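Local atomic coordinates of quinoline 2-oxidoreductase large subunit (Pseudomonas putida, PDB entry 1T3Q), a protein that hydroxylates quinoline next to the ring nitrogen as the molybdenum-carrying large subunit of a xanthine dehydrogenase family enzyme. Residues 205-210 with 278-283; 217-222 with 244-249. All blocks are in the same frame, centred on the assembly; numbering follows the deposited sequence.

Contact 1 of 2, residues 205-210 with 278-283; sequences GAVAQY and PVRWIE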
loop_
_atom_site.group_PDB
_atom_site.type_symbol
_atom_site.label_atom_id
_atom_site.label_comp_id
_atom_site.label_asym_id
_atom_site.label_seq_id
_atom_site.Cartn_x
_atom_site.Cartn_y
_atom_site.Cartn_z
ATOM N N GLY B 205 5.169 3.956 17.532
ATOM C CA GLY B 205 5.911 3.875 16.294
ATOM C C GLY B 205 5.215 4.618 15.179
ATOM O O GLY B 205 4.009 4.845 15.228
ATOM N N ALA B 206 5.986 5.012 14.175
ATOM C CA ALA B 206 5.443 5.718 13.032
ATOM C C ALA B 206 6.437 5.651 11.880
ATOM O O ALA B 206 7.644 5.537 12.095
ATOM C CB ALA B 206 5.149 7.173 13.402
ATOM N N VAL B 207 5.918 5.704 10.658
ATOM C CA VAL B 207 6.740 5.663 9.458
ATOM C C VAL B 207 6.185 6.711 8.507
ATOM O O VAL B 207 4.991 6.711 8.205
ATOM C CB VAL B 207 6.673 4.278 8.758
ATOM C CG1 VAL B 207 7.564 4.272 7.524
ATOM C CG2 VAL B 207 7.108 3.185 9.722
ATOM N N ALA B 208 7.046 7.613 8.049
ATOM C CA ALA B 208 6.620 8.658 7.131
ATOM C C ALA B 208 7.229 8.457 5.751
ATOM O O ALA B 208 8.370 8.023 5.619
ATOM C CB ALA B 208 7.017 10.031 7.680
ATOM N N GLN B 209 6.453 8.770 4.725
ATOM C CA GLN B 209 6.922 8.657 3.360
ATOM C C GLN B 209 6.524 9.925 2.624
ATOM O O GLN B 209 5.343 10.142 2.326
ATOM C CB GLN B 209 6.305 7.442 2.663
ATOM C CG GLN B 209 6.811 7.240 1.235
ATOM C CD GLN B 209 6.235 5.995 0.587
ATOM O OE1 GLN B 209 6.973 5.129 0.115
ATOM N NE2 GLN B 209 4.913 5.900 0.563
ATOM N N TYR B 210 7.511 10.773 2.358
ATOM C CA TYR B 210 7.264 12.012 1.640
ATOM C C TYR B 210 7.734 11.835 0.209
ATOM O O TYR B 210 8.847 11.367 -0.032
ATOM C CB TYR B 210 8.022 13.175 2.278
ATOM C CG TYR B 210 7.692 14.490 1.626
ATOM C CD1 TYR B 210 6.548 15.194 1.988
ATOM C CD2 TYR B 210 8.491 15.003 0.604
ATOM C CE1 TYR B 210 6.201 16.383 1.347
ATOM C CE2 TYR B 210 8.155 16.190 -0.045
ATOM C CZ TYR B 210 7.006 16.874 0.333
ATOM O OH TYR B 210 6.657 18.040 -0.310
ATOM N N PRO B 278 11.651 7.015 2.940
ATOM C CA PRO B 278 10.825 6.721 4.113
ATOM C C PRO B 278 11.678 6.703 5.377
ATOM O O PRO B 278 12.843 6.297 5.347
ATOM C CB PRO B 278 10.242 5.337 3.798
ATOM C CG PRO B 278 10.254 5.281 2.317
ATOM C CD PRO B 278 11.586 5.909 1.970
ATOM N N VAL B 279 11.101 7.155 6.483
ATOM C CA VAL B 279 11.809 7.170 7.758
ATOM C C VAL B 279 10.961 6.467 8.802
ATOM O O VAL B 279 9.830 6.874 9.086
ATOM C CB VAL B 279 12.107 8.606 8.225
ATOM C CG1 VAL B 279 12.798 8.575 9.580
ATOM C CG2 VAL B 279 12.974 9.314 7.192
ATOM N N ARG B 280 11.529 5.411 9.372
ATOM C CA ARG B 280 10.861 4.582 10.359
ATOM C C ARG B 280 11.309 4.832 11.793
ATOM O O ARG B 280 12.507 4.842 12.093
ATOM C CB ARG B 280 11.103 3.112 9.994
ATOM C CG ARG B 280 10.601 2.051 10.976
ATOM C CD ARG B 280 10.950 0.694 10.374
ATOM N NE ARG B 280 10.370 -0.469 11.035
ATOM C CZ ARG B 280 10.925 -1.110 12.056
ATOM N NH1 ARG B 280 10.322 -2.168 12.575
ATOM N NH2 ARG B 280 12.077 -0.693 12.564
ATOM N N TRP B 281 10.327 5.037 12.669
ATOM C CA TRP B 281 10.569 5.240 14.092
ATOM C C TRP B 281 9.794 4.191 14.883
ATOM O O TRP B 281 8.567 4.243 14.949
ATOM C CB TRP B 281 10.099 6.626 14.546
ATOM C CG TRP B 281 9.944 6.751 16.049
ATOM C CD1 TRP B 281 10.922 6.608 16.991
ATOM C CD2 TRP B 281 8.735 7.043 16.770
ATOM N NE1 TRP B 281 10.402 6.791 18.251
ATOM C CE2 TRP B 281 9.062 7.059 18.146
ATOM C CE3 TRP B 281 7.410 7.296 16.386
ATOM C CZ2 TRP B 281 8.112 7.319 19.143
ATOM C CZ3 TRP B 281 6.462 7.556 17.376
ATOM C CH2 TRP B 281 6.821 7.565 18.741
ATOM N N ILE B 282 10.513 3.234 15.461
ATOM C CA ILE B 282 9.905 2.200 16.292
ATOM C C ILE B 282 10.703 2.263 17.589
ATOM O O ILE B 282 11.862 1.847 17.638
ATOM C CB ILE B 282 10.049 0.791 15.664
ATOM C CG1 ILE B 282 9.336 0.741 14.310
ATOM C CG2 ILE B 282 9.486 -0.257 16.616
ATOM C CD1 ILE B 282 7.823 0.937 14.389
ATOM N N GLU B 283 10.088 2.795 18.639
ATOM C CA GLU B 283 10.782 2.948 19.913
ATOM C C GLU B 283 10.890 1.653 20.699
ATOM O O GLU B 283 10.079 0.737 20.518
ATOM C CB GLU B 283 10.080 4.002 20.768
ATOM C CG GLU B 283 8.932 3.466 21.605
ATOM C CD GLU B 283 8.190 4.557 22.350
ATOM O OE1 GLU B 283 8.804 5.606 22.652
ATOM O OE2 GLU B 283 6.993 4.357 22.652
#

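Contact 2 of 2, residues 217-222 with 244-249; sequences LILWTA and IEVRVP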
loop_
_atom_site.group_PDB
_atom_site.type_symbol
_atom_site.label_atom_id
_atom_site.label_comp_id
_atom_site.label_asym_id
_atom_site.label_seq_id
_atom_site.Cartn_x
_atom_site.Cartn_y
_atom_site.Cartn_z
ATOM N N LEU B 217 2.458 13.498 1.457
ATOM C CA LEU B 217 3.025 12.826 2.614
ATOM C C LEU B 217 2.079 11.766 3.154
ATOM O O LEU B 217 0.888 12.025 3.347
ATOM C CB LEU B 217 3.300 13.844 3.726
ATOM C CG LEU B 217 3.562 13.297 5.139
ATOM C CD1 LEU B 217 4.909 12.576 5.187
ATOM C CD2 LEU B 217 3.547 14.441 6.144
ATOM N N ILE B 218 2.607 10.570 3.388
ATOM C CA ILE B 218 1.808 9.506 3.982
ATOM C C ILE B 218 2.491 9.211 5.309
ATOM O O ILE B 218 3.693 8.945 5.346
ATOM C CB ILE B 218 1.812 8.203 3.147
ATOM C CG1 ILE B 218 1.154 8.436 1.788
ATOM C CG2 ILE B 218 1.058 7.106 3.903
ATOM C CD1 ILE B 218 1.139 7.194 0.902
ATOM N N LEU B 219 1.737 9.290 6.394
ATOM C CA LEU B 219 2.272 9.000 7.710
ATOM C C LEU B 219 1.535 7.820 8.315
ATOM O O LEU B 219 0.338 7.913 8.608
ATOM C CB LEU B 219 2.119 10.204 8.644
ATOM C CG LEU B 219 2.475 9.934 10.115
ATOM C CD1 LEU B 219 3.948 9.559 10.240
ATOM C CD2 LEU B 219 2.174 11.175 10.951
ATOM N N TRP B 220 2.244 6.709 8.472
ATOM C CA TRP B 220 1.682 5.520 9.102
ATOM C C TRP B 220 2.008 5.710 10.574
ATOM O O TRP B 220 3.152 5.980 10.920
ATOM C CB TRP B 220 2.387 4.253 8.621
ATOM C CG TRP B 220 1.980 3.767 7.275
ATOM C CD1 TRP B 220 1.028 2.825 6.994
ATOM C CD2 TRP B 220 2.554 4.147 6.023
ATOM N NE1 TRP B 220 0.984 2.592 5.640
ATOM C CE2 TRP B 220 1.910 3.390 5.021
ATOM C CE3 TRP B 220 3.554 5.055 5.650
ATOM C CZ2 TRP B 220 2.236 3.509 3.665
ATOM C CZ3 TRP B 220 3.880 5.174 4.300
ATOM C CH2 TRP B 220 3.221 4.404 3.323
ATOM N N THR B 221 1.014 5.609 11.444
ATOM C CA THR B 221 1.289 5.763 12.862
ATOM C C THR B 221 0.307 4.989 13.723
ATOM O O THR B 221 -0.878 4.914 13.407
ATOM C CB THR B 221 1.283 7.258 13.288
ATOM O OG1 THR B 221 1.408 7.340 14.712
ATOM C CG2 THR B 221 0.003 7.959 12.850
ATOM N N ALA B 222 0.819 4.394 14.797
ATOM C CA ALA B 222 -0.009 3.632 15.726
ATOM C C ALA B 222 -0.708 4.654 16.620
ATOM O O ALA B 222 -0.283 4.908 17.747
ATOM C CB ALA B 222 0.858 2.704 16.561
ATOM N N ILE B 244 -1.648 15.475 2.863
ATOM C CA ILE B 244 -1.246 14.555 3.916
ATOM C C ILE B 244 -2.286 13.472 4.152
ATOM O O ILE B 244 -3.489 13.750 4.217
ATOM C CB ILE B 244 -1.062 15.269 5.270
ATOM C CG1 ILE B 244 -0.030 16.394 5.156
ATOM C CG2 ILE B 244 -0.629 14.256 6.330
ATOM C CD1 ILE B 244 0.146 17.186 6.454
ATOM N N GLU B 245 -1.820 12.234 4.271
ATOM C CA GLU B 245 -2.710 11.126 4.580
ATOM C C GLU B 245 -2.100 10.388 5.755
ATOM O O GLU B 245 -0.905 10.091 5.758
ATOM C CB GLU B 245 -2.858 10.137 3.424
ATOM C CG GLU B 245 -3.726 8.936 3.833
ATOM C CD GLU B 245 -3.761 7.815 2.811
ATOM O OE1 GLU B 245 -4.496 6.827 3.042
ATOM O OE2 GLU B 245 -3.061 7.910 1.783
ATOM N N VAL B 246 -2.913 10.116 6.761
ATOM C CA VAL B 246 -2.438 9.373 7.915
ATOM C C VAL B 246 -3.095 7.999 7.829
ATOM O O VAL B 246 -4.288 7.899 7.569
ATOM C CB VAL B 246 -2.834 10.064 9.227
ATOM C CG1 VAL B 246 -2.609 9.125 10.407
ATOM C CG2 VAL B 246 -1.999 11.343 9.405
ATOM N N ARG B 247 -2.303 6.951 8.016
ATOM C CA ARG B 247 -2.819 5.583 7.968
ATOM C C ARG B 247 -2.569 4.921 9.307
ATOM O O ARG B 247 -1.540 5.149 9.936
ATOM C CB ARG B 247 -2.131 4.785 6.859
ATOM C CG ARG B 247 -2.510 5.247 5.461
ATOM C CD ARG B 247 -1.834 4.431 4.372
ATOM N NE ARG B 247 -2.127 5.008 3.062
ATOM C CZ ARG B 247 -1.552 4.639 1.923
ATOM N NH1 ARG B 247 -1.894 5.238 0.790
ATOM N NH2 ARG B 247 -0.641 3.677 1.913
ATOM N N VAL B 248 -3.517 4.104 9.750
ATOM C CA VAL B 248 -3.374 3.422 11.026
ATOM C C VAL B 248 -3.422 1.921 10.800
ATOM O O VAL B 248 -4.423 1.394 10.324
ATOM C CB VAL B 248 -4.510 3.798 11.999
ATOM C CG1 VAL B 248 -4.226 3.219 13.387
ATOM C CG2 VAL B 248 -4.647 5.324 12.073
ATOM N N PRO B 249 -2.328 1.218 11.112
ATOM C CA PRO B 249 -2.324 -0.237 10.924
ATOM C C PRO B 249 -2.982 -0.839 12.157
ATOM O O PRO B 249 -3.634 -0.128 12.914
ATOM C CB PRO B 249 -0.838 -0.560 10.833
ATOM C CG PRO B 249 -0.224 0.432 11.783
ATOM C CD PRO B 249 -0.995 1.719 11.494
#

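Contact 1 of 2, residues 205-210 with 278-283
Trp-281 and Ala-206 face each other as a hydrogen-bonded pair of two antiparallel strands, each giving its N-H to the other's carbonyl: Ala-206 N to Trp-281 O, 2.8 Å, and Trp-281 N to Ala-206 O, 2.8 Å. Two residues on, Ala-208 and Val-279 repeat the exchange, with Val-279 N to Ala-208 O at 3.0 Å and the return bond from Ala-208 N somewhat longer. Between them lies the non-hydrogen-bonded pair Val-207 and Arg-280; here Val-207 CA makes a CA-H...O contact of 3.3 Å with Val-279 O, and Pro-278 CA makes a similar one with Ala-208 O.

Aromatic contacts gather at the Trp-281 end. With its CG anti to the backbone N (chi1 163°), the indole leans over the neighbouring strand: Gly-205 CA makes an off-centre CH-pi contact with one face, 4.2 Å from the centroid of the six-membered ring, while Ala-206 CB meets the ring edge in plane, 3.7 Å from CE3. Val-268 and Glu-264 of helix 263-275 also touch this side chain.

Aliphatic packing covers the other face of the sheet. Val-207 CG2 lies against the alkyl chain of Arg-280, 3.9 Å from its CG, and Ile-282 CD1 reaches Gly-205 CA. Ile-282 CG1 sits over the centre of the Arg-280 guanidinium, whose NH1 is hydrogen-bonded to Ala-35 O. Farther along, Gln-209 runs beside the Pro-278 ring.

Strand 205-211 and strand 279-282 are thus interior neighbours in a seven-stranded mixed sheet, with helix 263-275 packed on the face that carries Ala-206, Ala-208, Val-279 and Trp-281: an alpha/beta layer within the region assigned to molybdopterin cofactor binding.

Contact 2 of 2, residues 217-222 with 244-249
Arg-247 lies alongside Trp-220, its CB making an off-centre CH-pi contact 4.1 Å from the centroid of the indole five-membered ring. Farther out its NH2 comes within 3.4 Å of Trp-220 CZ2, with guanidinium and ring planes nearly perpendicular (89°). Ile-218 touches both: CG2 rests over one indole face, and CD1 over one guanidinium face, 3.6 Å from Arg-247 NH1. Extended from CG to NE, the arginine also grips Glu-245 of its own strand side-on, NE to OE1 at 3.0 Å and NH1 to OE2 at 3.1 Å. OE1, met from above the carboxylate plane, takes a further bond from Ser-535, and Trp-220 NE1 is hydrogen-bonded to a glycerol, probably from the crystallisation liquor.

Leu-217, on the reverse face, sets CD2 against Ile-244 CG2 at 4.2 Å, under helices 226-237 and 263-275. Its carbonyl O accepts Glu-245 N (2.9 Å), the first of four backbone bonds that alternate in direction along the parallel pair and finish with Thr-221 N to Arg-247 O (3.0 Å). Helix 226-237 connects the two strands, completing a classic beta-alpha-beta crossover at the 244-247 side of the seven-stranded sheet.

Strands 205-211 and 216-221, consecutive in the chain, are neighbours in one sheet and join contact 1 to contact 2: Trp-220 N probably bonds to Val-207 O and Gln-209 N to Ile-218 O. Contact 2 is nested within the chain loop that contact 1 closes. Contact 1, antiparallel and flanked by further strands, is the more buried and mostly apolar; its arginine is turned to a backbone carbonyl. Contact 2, parallel and involving strand 244-247, last of the seven, beyond which Thr-536 bonds to Val-246, is only partly buried, and one face carries an arginine-glutamate salt bridge beside a tryptophan. On the opposite face both are mainly apolar under helix 263-275, where Ala-208 and Leu-219 share Val-268, although Thr-221 OG1 bonds to Glu-265.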